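Side-chain contacts in serine--tRNA ligase, cytoplasmic (Candida albicans, PDB 3QO8), which catalyses the two-step attachment of serine to tRNA(Ser), first activating serine with ATP to seryl-adenylate and then transferring it to the acceptor end of the tRNA: residues 99-102 with 103-107; 190-193 with 194-198; 242-246 with 247-251; 419-423 with 424-428. All blocks are in the same frame, centred on the assembly; numbering follows the deposited sequence. Where two conformers were deposited one is given.

Contact 1 of 4, residues 99-102 with 103-107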
loop_
_atom_site.group_PDB
_atom_site.type_symbol
_atom_site.label_atom_id
_atom_site.label_comp_id
_atom_site.label_asym_id
_atom_site.label_seq_id
_atom_site.Cartn_x
_atom_site.Cartn_y
_atom_site.Cartn_z
ATOM N N LYS A 99 -27.379 -13.668 -18.939
ATOM C CA LYS A 99 -25.945 -13.591 -18.690
ATOM C C LYS A 99 -25.194 -12.974 -19.869
ATOM O O LYS A 99 -24.364 -12.076 -19.692
ATOM C CB LYS A 99 -25.396 -14.987 -18.388
ATOM C CG LYS A 99 -23.894 -15.054 -18.182
ATOM C CD LYS A 99 -23.460 -16.464 -17.788
ATOM C CE LYS A 99 -21.943 -16.608 -17.801
ATOM N NZ LYS A 99 -21.273 -15.729 -16.801
ATOM N N ASN A 100 -25.480 -13.464 -21.068
ATOM C CA ASN A 100 -24.792 -12.988 -22.260
ATOM C C ASN A 100 -25.215 -11.573 -22.622
ATOM O O ASN A 100 -24.431 -10.797 -23.164
ATOM C CB ASN A 100 -25.029 -13.929 -23.444
ATOM C CG ASN A 100 -24.400 -15.292 -23.236
ATOM O OD1 ASN A 100 -23.516 -15.459 -22.393
ATOM N ND2 ASN A 100 -24.848 -16.276 -24.009
ATOM N N LEU A 101 -26.465 -11.246 -22.325
ATOM C CA LEU A 101 -26.964 -9.907 -22.579
ATOM C C LEU A 101 -26.209 -8.913 -21.700
ATOM O O LEU A 101 -25.646 -7.945 -22.198
ATOM C CB LEU A 101 -28.470 -9.838 -22.330
ATOM C CG LEU A 101 -29.125 -8.464 -22.366
ATOM C CD1 LEU A 101 -29.076 -7.888 -23.773
ATOM C CD2 LEU A 101 -30.556 -8.588 -21.886
ATOM N N ARG A 102 -26.161 -9.169 -20.398
ATOM C CA ARG A 102 -25.465 -8.254 -19.497
ATOM C C ARG A 102 -23.965 -8.166 -19.792
ATOM O O ARG A 102 -23.348 -7.110 -19.634
ATOM C CB ARG A 102 -25.738 -8.618 -18.039
ATOM C CG ARG A 102 -27.222 -8.549 -17.704
ATOM C CD ARG A 102 -27.527 -8.918 -16.266
ATOM N NE ARG A 102 -28.966 -8.893 -16.020
ATOM C CZ ARG A 102 -29.647 -7.809 -15.655
ATOM N NH1 ARG A 102 -29.018 -6.653 -15.480
ATOM N NH2 ARG A 102 -30.957 -7.882 -15.459
ATOM N N SER A 103 -23.389 -9.274 -20.241
ATOM C CA SER A 103 -21.980 -9.304 -20.609
ATOM C C SER A 103 -21.708 -8.361 -21.768
ATOM O O SER A 103 -20.692 -7.666 -21.792
ATOM C CB SER A 103 -21.564 -10.719 -20.998
ATOM O OG SER A 103 -20.332 -10.710 -21.694
ATOM N N LYS A 104 -22.618 -8.355 -22.739
ATOM C CA LYS A 104 -22.486 -7.486 -23.895
ATOM C C LYS A 104 -22.698 -6.032 -23.500
ATOM O O LYS A 104 -21.920 -5.164 -23.877
ATOM C CB LYS A 104 -23.458 -7.893 -24.998
ATOM C CG LYS A 104 -23.027 -9.142 -25.748
ATOM C CD LYS A 104 -23.885 -9.379 -26.981
ATOM C CE LYS A 104 -23.402 -10.590 -27.762
ATOM N NZ LYS A 104 -21.988 -10.448 -28.198
ATOM N N ILE A 105 -23.745 -5.770 -22.729
ATOM C CA ILE A 105 -24.025 -4.407 -22.308
ATOM C C ILE A 105 -22.846 -3.835 -21.530
ATOM O O ILE A 105 -22.516 -2.651 -21.650
ATOM C CB ILE A 105 -25.300 -4.333 -21.477
ATOM C CG1 ILE A 105 -26.511 -4.620 -22.377
ATOM C CG2 ILE A 105 -25.411 -2.979 -20.793
ATOM C CD1 ILE A 105 -27.794 -4.821 -21.624
ATOM N N ASN A 106 -22.189 -4.696 -20.764
ATOM C CA ASN A 106 -21.031 -4.290 -19.981
ATOM C C ASN A 106 -19.873 -3.777 -20.831
ATOM O O ASN A 106 -19.054 -2.989 -20.364
ATOM C CB ASN A 106 -20.561 -5.440 -19.088
ATOM C CG ASN A 106 -19.370 -5.063 -18.248
ATOM O OD1 ASN A 106 -19.478 -4.244 -17.335
ATOM N ND2 ASN A 106 -18.220 -5.660 -18.546
ATOM N N GLN A 107 -19.808 -4.229 -22.076
ATOM C CA GLN A 107 -18.754 -3.804 -22.989
ATOM C C GLN A 107 -18.984 -2.402 -23.578
ATOM O O GLN A 107 -18.046 -1.772 -24.061
ATOM C CB GLN A 107 -18.601 -4.810 -24.127
ATOM C CG GLN A 107 -18.266 -6.214 -23.689
ATOM C CD GLN A 107 -18.071 -7.134 -24.868
ATOM O OE1 GLN A 107 -17.328 -6.816 -25.798
ATOM N NE2 GLN A 107 -18.748 -8.274 -24.849
#
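Leu101 overlaps the side chain of Ile105 one helical turn further on. The two side chains cross obliquely, and Leu101 CG lies 3.9 Å from Ile105 CD1. Leu101 reaches out with CG anti to its backbone nitrogen (chi1 172°). Ile105 has CG1 beside its own nitrogen instead, which lays CG1 over the carbonyl of the turn before, 3.4 Å from Leu101 O. The same oxygen accepts Ile105 N at 2.9 Å, in a bond that is nearly straight at 169°. Lys104 leans back in a similar way. Its CG passes 3.4 Å from Asn100 O, which also takes the Lys104 N-H. Ser103 N to Lys99 O and Asn106 N to Arg102 O complete the i to i+4 ladder. The polar ends turn elsewhere: Lys104 NZ makes a salt bridge with Glu34, and Arg102 NE one with Asp98, a turn earlier. This is the last part of helix 74-107, in the N-terminal tRNA-binding extension. Its buried stripe, Leu101 and Ile105, packs on Ile4 near the chain start, and Ile105 also meets Met1. Asn100 and Lys104 face helix 30-65, the other long helix of the antiparallel coiled-coil arm.

Contact 2 of 4, residues 190-193 with 194-198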
loop_
_atom_site.group_PDB
_atom_site.type_symbol
_atom_site.label_atom_id
_atom_site.label_comp_id
_atom_site.label_asym_id
_atom_site.label_seq_id
_atom_site.Cartn_x
_atom_site.Cartn_y
_atom_site.Cartn_z
ATOM N N ALA A 190 3.477 17.288 2.832
ATOM C CA ALA A 190 2.946 18.633 2.699
ATOM C C ALA A 190 1.806 18.644 1.688
ATOM O O ALA A 190 0.746 19.200 1.951
ATOM C CB ALA A 190 4.068 19.642 2.280
ATOM N N LEU A 191 2.027 18.045 0.521
ATOM C CA LEU A 191 0.976 18.018 -0.505
ATOM C C LEU A 191 -0.259 17.235 -0.059
ATOM O O LEU A 191 -1.392 17.647 -0.307
ATOM C CB LEU A 191 1.504 17.452 -1.822
ATOM C CG LEU A 191 2.337 18.486 -2.589
ATOM C CD1 LEU A 191 3.166 17.804 -3.637
ATOM C CD2 LEU A 191 1.406 19.536 -3.207
ATOM N N ILE A 192 -0.039 16.106 0.605
ATOM C CA ILE A 192 -1.156 15.324 1.110
ATOM C C ILE A 192 -1.997 16.155 2.098
ATOM O O ILE A 192 -3.224 16.226 1.990
ATOM C CB ILE A 192 -0.653 14.049 1.808
ATOM C CG1 ILE A 192 -0.066 13.075 0.778
ATOM C CG2 ILE A 192 -1.782 13.398 2.584
ATOM C CD1 ILE A 192 0.813 11.981 1.397
ATOM N N ASN A 193 -1.335 16.792 3.057
ATOM C CA ASN A 193 -2.053 17.559 4.085
ATOM C C ASN A 193 -2.637 18.881 3.600
ATOM O O ASN A 193 -3.749 19.278 3.989
ATOM C CB ASN A 193 -1.160 17.771 5.308
ATOM C CG ASN A 193 -0.908 16.477 6.042
ATOM O OD1 ASN A 193 -1.839 15.735 6.329
ATOM N ND2 ASN A 193 0.345 16.189 6.329
ATOM N N TYR A 194 -1.898 19.562 2.741
ATOM C CA TYR A 194 -2.440 20.772 2.124
ATOM C C TYR A 194 -3.682 20.420 1.301
ATOM O O TYR A 194 -4.732 21.060 1.432
ATOM C CB TYR A 194 -1.380 21.501 1.283
ATOM C CG TYR A 194 -1.948 22.684 0.524
ATOM C CD1 TYR A 194 -2.772 23.609 1.165
ATOM C CD2 TYR A 194 -1.698 22.847 -0.836
ATOM C CE1 TYR A 194 -3.312 24.681 0.479
ATOM C CE2 TYR A 194 -2.231 23.922 -1.534
ATOM C CZ TYR A 194 -3.035 24.836 -0.867
ATOM O OH TYR A 194 -3.572 25.905 -1.545
ATOM N N GLY A 195 -3.575 19.374 0.490
ATOM C CA GLY A 195 -4.692 18.909 -0.315
ATOM C C GLY A 195 -5.931 18.565 0.498
ATOM O O GLY A 195 -7.051 18.936 0.116
ATOM N N LEU A 196 -5.749 17.843 1.607
ATOM C CA LEU A 196 -6.877 17.516 2.487
ATOM C C LEU A 196 -7.476 18.773 3.104
ATOM O O LEU A 196 -8.696 18.931 3.167
ATOM C CB LEU A 196 -6.441 16.553 3.603
ATOM C CG LEU A 196 -6.148 15.126 3.146
ATOM C CD1 LEU A 196 -5.539 14.286 4.279
ATOM C CD2 LEU A 196 -7.434 14.478 2.636
ATOM N N SER A 197 -6.610 19.672 3.560
ATOM C CA SER A 197 -7.065 20.896 4.214
ATOM C C SER A 197 -7.804 21.765 3.213
ATOM O O SER A 197 -8.868 22.330 3.513
ATOM C CB SER A 197 -5.877 21.667 4.791
ATOM O OG SER A 197 -6.308 22.843 5.447
ATOM N N PHE A 198 -7.232 21.847 2.011
ATOM C CA PHE A 198 -7.797 22.631 0.912
ATOM C C PHE A 198 -9.214 22.164 0.577
ATOM O O PHE A 198 -10.138 22.971 0.494
ATOM C CB PHE A 198 -6.887 22.500 -0.315
ATOM C CG PHE A 198 -7.352 23.280 -1.521
ATOM C CD1 PHE A 198 -6.993 24.616 -1.690
ATOM C CD2 PHE A 198 -8.108 22.665 -2.504
ATOM C CE1 PHE A 198 -7.410 25.330 -2.809
ATOM C CE2 PHE A 198 -8.530 23.372 -3.638
ATOM C CZ PHE A 198 -8.170 24.706 -3.790
#
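Helix 183-200 carries this contact on two successive turns, at the dimer interface of the class II catalytic core. Ile192 and Leu196 line up on one side of it, with Ile192 CG2 4.2 Å from Leu196 CD1, a light touch. Leu196 is held closer to the backbone. Its CG sits beside its own nitrogen (chi1 -71°), and this brings CG to 3.3 Å from Ile192 O. That carbonyl also accepts Leu196 N at 3.0 Å. Tyr194 N bonds to Ala190 O at 2.8 Å, and Tyr194 CB lies 3.2 Å from the same oxygen. The Tyr194 ring then swings away, with CG anti to the backbone nitrogen (chi1 174°). Phe198 CB stands 4.3 Å above one face of the ring, offset toward the rim. Beyond the ring, Tyr194 OH is hydrogen-bonded to Ser329 OG.

In this fold the helix lies against the central sheet, where Ile192 and Leu196 pack on Ile301 of strand 297-307. Leu191 faces helix 408-419 and also touches Phe326 of helix 312-329. Asn193 turns to the partner subunit. Its OD1 accepts NE2 of Gln189 of the second subunit, so this buried amide oxygen is satisfied across the interface. Leu196 packs on Val185 of that subunit, and Ser197 on its Pro436.

Contact 3 of 4, residues 242-246 with 247-251. With SSA (5'-O-(N-(L-seryl)-sulfamoyl)adenosine), chain B.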
loop_
_atom_site.group_PDB
_atom_site.type_symbol
_atom_site.label_atom_id
_atom_site.label_comp_id
_atom_site.label_asym_id
_atom_site.label_seq_id
_atom_site.Cartn_x
_atom_site.Cartn_y
_atom_site.Cartn_z
ATOM N N TYR A 242 -7.423 -7.272 -5.023
ATOM C CA TYR A 242 -6.651 -6.385 -5.883
ATOM C C TYR A 242 -6.170 -5.173 -5.097
ATOM O O TYR A 242 -6.865 -4.691 -4.208
ATOM C CB TYR A 242 -7.506 -5.930 -7.063
ATOM C CG TYR A 242 -7.763 -7.031 -8.061
ATOM C CD1 TYR A 242 -6.915 -7.225 -9.139
ATOM C CD2 TYR A 242 -8.837 -7.897 -7.908
ATOM C CE1 TYR A 242 -7.136 -8.239 -10.050
ATOM C CE2 TYR A 242 -9.066 -8.916 -8.813
ATOM C CZ TYR A 242 -8.215 -9.083 -9.881
ATOM O OH TYR A 242 -8.444 -10.098 -10.786
ATOM N N LEU A 243 -4.982 -4.684 -5.430
ATOM C CA LEU A 243 -4.564 -3.358 -4.996
ATOM C C LEU A 243 -5.239 -2.303 -5.870
ATOM O O LEU A 243 -5.385 -2.493 -7.085
ATOM C CB LEU A 243 -3.045 -3.228 -5.094
ATOM C CG LEU A 243 -2.279 -4.007 -4.017
ATOM C CD1 LEU A 243 -0.781 -3.892 -4.284
ATOM C CD2 LEU A 243 -2.621 -3.463 -2.636
ATOM N N ILE A 244 -5.649 -1.192 -5.269
ATOM C CA ILE A 244 -6.353 -0.152 -6.014
ATOM C C ILE A 244 -5.399 0.694 -6.850
ATOM O O ILE A 244 -4.251 0.889 -6.463
ATOM C CB ILE A 244 -7.182 0.762 -5.075
ATOM C CG1 ILE A 244 -6.269 1.637 -4.199
ATOM C CG2 ILE A 244 -8.172 -0.102 -4.226
ATOM C CD1 ILE A 244 -7.022 2.634 -3.288
ATOM N N ALA A 245 -5.883 1.174 -8.002
ATOM C CA ALA A 245 -5.136 2.082 -8.865
ATOM C C ALA A 245 -5.402 3.532 -8.483
ATOM O O ALA A 245 -4.654 4.433 -8.860
ATOM C CB ALA A 245 -5.522 1.841 -10.356
ATOM N N THR A 246 -6.473 3.754 -7.724
ATOM C CA THR A 246 -6.896 5.106 -7.363
ATOM C C THR A 246 -7.982 4.980 -6.310
ATOM O O THR A 246 -8.759 4.025 -6.339
ATOM C CB THR A 246 -7.465 5.891 -8.604
ATOM O OG1 THR A 246 -8.290 6.973 -8.155
ATOM C CG2 THR A 246 -8.311 4.982 -9.485
ATOM N N SER A 247 -8.039 5.929 -5.377
ATOM C CA SER A 247 -9.084 5.888 -4.355
ATOM C C SER A 247 -10.488 5.998 -4.949
ATOM O O SER A 247 -11.480 5.704 -4.278
ATOM C CB SER A 247 -8.853 6.926 -3.243
ATOM O OG SER A 247 -8.868 8.259 -3.747
ATOM N N GLU A 248 -10.558 6.424 -6.210
ATOM C CA GLU A 248 -11.815 6.452 -6.950
ATOM C C GLU A 248 -12.520 5.104 -6.838
ATOM O O GLU A 248 -13.732 5.027 -6.658
ATOM C CB GLU A 248 -11.558 6.773 -8.428
ATOM C CG GLU A 248 -12.813 6.805 -9.288
ATOM C CD GLU A 248 -12.540 6.586 -10.785
ATOM O OE1 GLU A 248 -11.448 6.958 -11.292
ATOM O OE2 GLU A 248 -13.437 6.025 -11.454
ATOM N N GLN A 249 -11.744 4.035 -6.949
ATOM C CA GLN A 249 -12.305 2.692 -6.971
ATOM C C GLN A 249 -13.051 2.325 -5.676
ATOM O O GLN A 249 -14.255 2.059 -5.714
ATOM C CB GLN A 249 -11.240 1.674 -7.375
ATOM C CG GLN A 249 -10.961 1.738 -8.880
ATOM C CD GLN A 249 -9.575 1.233 -9.274
ATOM O OE1 GLN A 249 -8.707 1.010 -8.431
ATOM N NE2 GLN A 249 -9.369 1.056 -10.572
ATOM N N PRO A 250 -12.356 2.335 -4.522
ATOM C CA PRO A 250 -13.100 1.967 -3.305
ATOM C C PRO A 250 -14.127 3.031 -2.882
ATOM O O PRO A 250 -15.188 2.696 -2.367
ATOM C CB PRO A 250 -11.997 1.796 -2.233
ATOM C CG PRO A 250 -10.815 2.616 -2.732
ATOM C CD PRO A 250 -10.914 2.533 -4.277
ATOM N N ILE A 251 -13.830 4.301 -3.118
ATOM C CA ILE A 251 -14.754 5.348 -2.714
ATOM C C ILE A 251 -16.024 5.317 -3.573
ATOM O O ILE A 251 -17.114 5.618 -3.096
ATOM C CB ILE A 251 -14.067 6.740 -2.723
ATOM C CG1 ILE A 251 -12.937 6.758 -1.683
ATOM C CG2 ILE A 251 -15.108 7.851 -2.476
ATOM C CD1 ILE A 251 -12.115 8.067 -1.599
HETATM N N10 SSA B . -9.525 8.672 -10.303
HETATM C CA SSA B . -9.062 9.374 -11.498
HETATM C CB SSA B . -8.884 10.862 -11.195
HETATM O OG SSA B . -7.756 11.067 -10.321
HETATM C C9 SSA B . -7.765 8.788 -11.980
HETATM O O9 SSA B . -7.175 7.925 -11.341
HETATM N N8 SSA B . -7.301 9.267 -13.130
HETATM S S1 SSA B . -5.809 8.998 -13.648
HETATM O O1S SSA B . -5.587 7.640 -14.053
HETATM O O2S SSA B . -5.547 9.880 -14.737
HETATM O "O5'" SSA B . -4.806 9.361 -12.536
HETATM C "C5'" SSA B . -4.854 10.622 -11.891
HETATM C "C4'" SSA B . -3.443 11.216 -11.834
HETATM O "O4'" SSA B . -2.512 10.387 -11.127
HETATM C "C3'" SSA B . -2.805 11.410 -13.191
HETATM O "O3'" SSA B . -3.339 12.584 -13.821
HETATM C "C2'" SSA B . -1.336 11.538 -12.804
HETATM O "O2'" SSA B . -1.062 12.861 -12.305
HETATM C "C1'" SSA B . -1.196 10.560 -11.637
HETATM N N9 SSA B . -0.677 9.262 -12.113
HETATM C C8 SSA B . -1.315 8.372 -12.890
HETATM N N7 SSA B . -0.492 7.324 -13.111
HETATM C C5 SSA B . 0.658 7.572 -12.457
HETATM C C6 SSA B . 1.837 6.866 -12.310
HETATM N N6 SSA B . 1.964 5.667 -12.918
HETATM N N1 SSA B . 2.836 7.391 -11.564
HETATM C C2 SSA B . 2.691 8.583 -10.971
HETATM N N3 SSA B . 1.555 9.283 -11.087
HETATM C C4 SSA B . 0.537 8.798 -11.836
#
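Thr246 holds OG1 anti to its backbone nitrogen (chi1 159°), which turns the hydroxyl to the amino group of the bound seryl-sulfamoyl adenosine of chain B. Glu248 holds CG the same way (chi1 179°), and in the conformer described its extended chain carries OE1 to that group. The ligand N10 donates to Thr246 OG1 at 3.0 Å and to Glu248 OE1 at 2.8 Å. Thr246 precedes the turn leading into the helix, and its OG1 also accepts Glu248 N at 3.0 Å, a capping bond. Lys300 NZ is a further partner of this hydroxyl. Within these segments two oxygens accept from the amino group; Glu302 and Thr404 are also hydrogen-bonded to the ligand and complete the site. Glu248 OE2 is hydrogen-bonded to Gln377 NE2.

Gln249 folds back over the turn. Its OE1 accepts Ala245 N at 2.9 Å, with the donor tilted 21° from the amide plane. Its own N-H goes to Thr246 O, from above that carbonyl plane. Ile244 meets Pro250 at about a right angle, with CG2 3.8 Å from Pro250 CD and CD1 at the same distance from Pro250 CG.

Thr246, Ser247 and Glu248 correspond to serine-binding residues assigned by similarity. Thr246 and Glu248 both line the ligand pocket, the Glu248 bond being seen in one of two conformers. The turn joins strand 239-243 to helix 248-252. Ile244 and Pro250 lie against Met213 of strand 212-214, while Thr246, Ser247 and Glu248 face Glu302 of strand 297-307.

Contact 4 of 4, residues 419-423 with 424-428. With SSA (5'-O-(N-(L-seryl)-sulfamoyl)adenosine), chain D.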
loop_
_atom_site.group_PDB
_atom_site.type_symbol
_atom_site.label_atom_id
_atom_site.label_comp_id
_atom_site.label_asym_id
_atom_site.label_seq_id
_atom_site.Cartn_x
_atom_site.Cartn_y
_atom_site.Cartn_z
ATOM N N TYR A 419 10.417 25.501 -9.321
ATOM C CA TYR A 419 10.864 26.196 -8.116
ATOM C C TYR A 419 12.366 26.089 -7.940
ATOM O O TYR A 419 12.906 26.522 -6.931
ATOM C CB TYR A 419 10.115 25.705 -6.863
ATOM C CG TYR A 419 8.777 26.390 -6.667
ATOM C CD1 TYR A 419 7.655 25.989 -7.387
ATOM C CD2 TYR A 419 8.638 27.442 -5.769
ATOM C CE1 TYR A 419 6.423 26.621 -7.220
ATOM C CE2 TYR A 419 7.405 28.086 -5.592
ATOM C CZ TYR A 419 6.305 27.666 -6.327
ATOM O OH TYR A 419 5.081 28.290 -6.166
ATOM N N GLN A 420 13.038 25.530 -8.941
ATOM C CA GLN A 420 14.483 25.403 -8.901
ATOM C C GLN A 420 15.135 26.759 -9.112
ATOM O O GLN A 420 14.568 27.647 -9.747
ATOM C CB GLN A 420 14.985 24.422 -9.976
ATOM C CG GLN A 420 14.933 24.953 -11.407
ATOM C CD GLN A 420 15.390 23.911 -12.422
ATOM O OE1 GLN A 420 16.579 23.600 -12.509
ATOM N NE2 GLN A 420 14.445 23.348 -13.170
ATOM N N LYS A 421 16.322 26.918 -8.554
ATOM C CA LYS A 421 17.185 28.032 -8.918
ATOM C C LYS A 421 18.618 27.524 -8.790
ATOM O O LYS A 421 18.828 26.330 -8.583
ATOM C CB LYS A 421 16.899 29.263 -8.056
ATOM C CG LYS A 421 17.250 29.099 -6.604
ATOM C CD LYS A 421 16.467 30.081 -5.750
ATOM C CE LYS A 421 16.640 31.504 -6.216
ATOM N NZ LYS A 421 15.774 32.423 -5.423
ATOM N N GLU A 422 19.605 28.401 -8.921
ATOM C CA GLU A 422 20.981 27.937 -9.101
ATOM C C GLU A 422 21.494 27.062 -7.955
ATOM O O GLU A 422 22.150 26.049 -8.188
ATOM C CB GLU A 422 21.931 29.122 -9.326
ATOM C CG GLU A 422 23.392 28.708 -9.499
ATOM C CD GLU A 422 24.322 29.897 -9.698
ATOM O OE1 GLU A 422 24.270 30.525 -10.781
ATOM O OE2 GLU A 422 25.101 30.204 -8.768
ATOM N N ASP A 423 21.181 27.463 -6.725
ATOM C CA ASP A 423 21.736 26.849 -5.521
ATOM C C ASP A 423 20.747 25.953 -4.760
ATOM O O ASP A 423 21.071 25.416 -3.698
ATOM C CB ASP A 423 22.257 27.943 -4.580
ATOM C CG ASP A 423 21.238 29.066 -4.354
ATOM O OD1 ASP A 423 21.387 29.824 -3.367
ATOM O OD2 ASP A 423 20.289 29.194 -5.158
ATOM N N GLY A 424 19.537 25.807 -5.280
ATOM C CA GLY A 424 18.595 24.894 -4.660
ATOM C C GLY A 424 17.141 25.096 -5.026
ATOM O O GLY A 424 16.833 25.529 -6.125
ATOM N N LEU A 425 16.248 24.760 -4.096
ATOM C CA LEU A 425 14.806 24.755 -4.361
ATOM C C LEU A 425 14.061 25.721 -3.447
ATOM O O LEU A 425 14.151 25.623 -2.225
ATOM C CB LEU A 425 14.230 23.351 -4.119
ATOM C CG LEU A 425 12.735 23.250 -4.444
ATOM C CD1 LEU A 425 12.573 23.170 -5.958
ATOM C CD2 LEU A 425 12.076 22.050 -3.751
ATOM N N VAL A 426 13.316 26.644 -4.038
ATOM C CA VAL A 426 12.409 27.480 -3.258
ATOM C C VAL A 426 11.175 26.635 -2.858
ATOM O O VAL A 426 10.634 25.901 -3.669
ATOM C CB VAL A 426 11.981 28.730 -4.071
ATOM C CG1 VAL A 426 10.817 29.452 -3.394
ATOM C CG2 VAL A 426 13.166 29.674 -4.265
ATOM N N ILE A 427 10.750 26.714 -1.603
ATOM C CA ILE A 427 9.568 25.971 -1.166
ATOM C C ILE A 427 8.309 26.791 -1.464
ATOM O O ILE A 427 8.208 27.947 -1.045
ATOM C CB ILE A 427 9.631 25.657 0.353
ATOM C CG1 ILE A 427 10.886 24.834 0.696
ATOM C CG2 ILE A 427 8.356 24.959 0.823
ATOM C CD1 ILE A 427 10.958 23.458 0.070
ATOM N N PRO A 428 7.346 26.210 -2.195
ATOM C CA PRO A 428 6.123 26.975 -2.475
ATOM C C PRO A 428 5.513 27.531 -1.179
ATOM O O PRO A 428 5.389 26.809 -0.197
ATOM C CB PRO A 428 5.200 25.935 -3.108
ATOM C CG PRO A 428 6.168 24.981 -3.813
ATOM C CD PRO A 428 7.380 24.917 -2.910
HETATM N N10 SSA D . -0.960 36.756 -6.433
HETATM C CA SSA D . 0.170 36.509 -5.556
HETATM C CB SSA D . -0.340 35.885 -4.261
HETATM O OG SSA D . 0.760 35.556 -3.404
HETATM C C9 SSA D . 1.141 35.580 -6.234
HETATM O O9 SSA D . 2.191 35.276 -5.692
HETATM N N8 SSA D . 0.784 35.115 -7.431
HETATM S S1 SSA D . 1.647 33.983 -8.176
HETATM O O1S SSA D . 0.878 33.460 -9.271
HETATM O O2S SSA D . 2.880 34.549 -8.656
HETATM O "O5'" SSA D . 1.974 32.864 -7.171
HETATM C "C5'" SSA D . 1.036 31.835 -6.864
HETATM C "C4'" SSA D . 1.480 31.162 -5.569
HETATM O "O4'" SSA D . 2.627 30.336 -5.786
HETATM C "C3'" SSA D . 1.891 32.183 -4.522
HETATM O "O3'" SSA D . 0.820 32.442 -3.609
HETATM C "C2'" SSA D . 3.056 31.547 -3.797
HETATM O "O2'" SSA D . 2.593 30.867 -2.633
HETATM C "C1'" SSA D . 3.614 30.525 -4.768
HETATM N N9 SSA D . 4.862 31.095 -5.328
HETATM C C8 SSA D . 5.034 31.631 -6.550
HETATM N N7 SSA D . 6.319 32.048 -6.658
HETATM C C5 SSA D . 6.944 31.772 -5.491
HETATM C C6 SSA D . 8.238 31.960 -5.022
HETATM N N6 SSA D . 9.190 32.539 -5.799
HETATM N N1 SSA D . 8.539 31.558 -3.766
HETATM C C2 SSA D . 7.619 30.980 -2.982
HETATM N N3 SSA D . 6.366 30.784 -3.411
HETATM C C4 SSA D . 6.011 31.176 -4.658
#
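Tyr419 CB starts 3.2 Å from Val426 O, a buried oxygen with no hydrogen-bond partner in the model. CB also lies 3.6 Å from Leu425 CD1. The ring follows from CG beside the backbone nitrogen (chi1 -84°). CD2 meets Val426 CG1 at 3.8 Å. Pro428 CG stands 3.6 Å from the Tyr419 ring centroid, only 9° off its normal, a CH-pi contact. CE2 also reaches Pro428 CA and, at the ring edge, C4 of the adenine of a second seryl-sulfamoyl adenosine, chain D. At the tip, OH is hydrogen-bonded to Leu330 O. Its approach to N9 of the adenine is doubtfully short.

The backbones form a short beta hairpin, whose 420-421 strand is only weakly bonded. Gln420 and Leu425 are an antiparallel non-hydrogen-bonded pair. Val426 N donates to Tyr419 O at 2.9 Å, and Lys421 N to Gly424 O at 2.8 Å. The return bond from Gly424 N to Lys421 O is weak. Gly424, with no side chain, sits extended at the turn, close to Asp423 O. Lys421 bends at chi3 and lays its CD 3.6 Å from Val426 CG2. Strand 441-443 continues the sheet beyond Leu425.

Tyr419, Val426, Ile427 and Pro428 all line this pocket, which is distinct from the catalytic one. Pro428 covers one ring face and limits its rotation, while the edge with CE2 and OH points at the steeply inclined purine. Tyr419, Val426 and Pro428 thus offer van der Waals contact; Ala145, Glu134 and Glu429 supply backbone hydrogen bonds to the ligand.

How the contacts relate
The four contacts follow one another along the chain; none nests in or crosses another. Contact 1 is the first, within the last turns of helix 74-107 in the tRNA-binding extension. Contact 2 spans two turns of helix 183-200, which packs on the catalytic sheet and the second subunit. Contact 3 closes the turn from strand 239-243 into helix 248-252, inside the active site; it too touches the second subunit. Contact 4 closes the hairpin after helix 408-419. Contacts 1 and 4 lie on opposite sides of the chain's centre, their centres 54 Å apart. Contact 2 comes within about 9 Å of contact 3 and 7 Å of contact 4, nearest atoms, without touching.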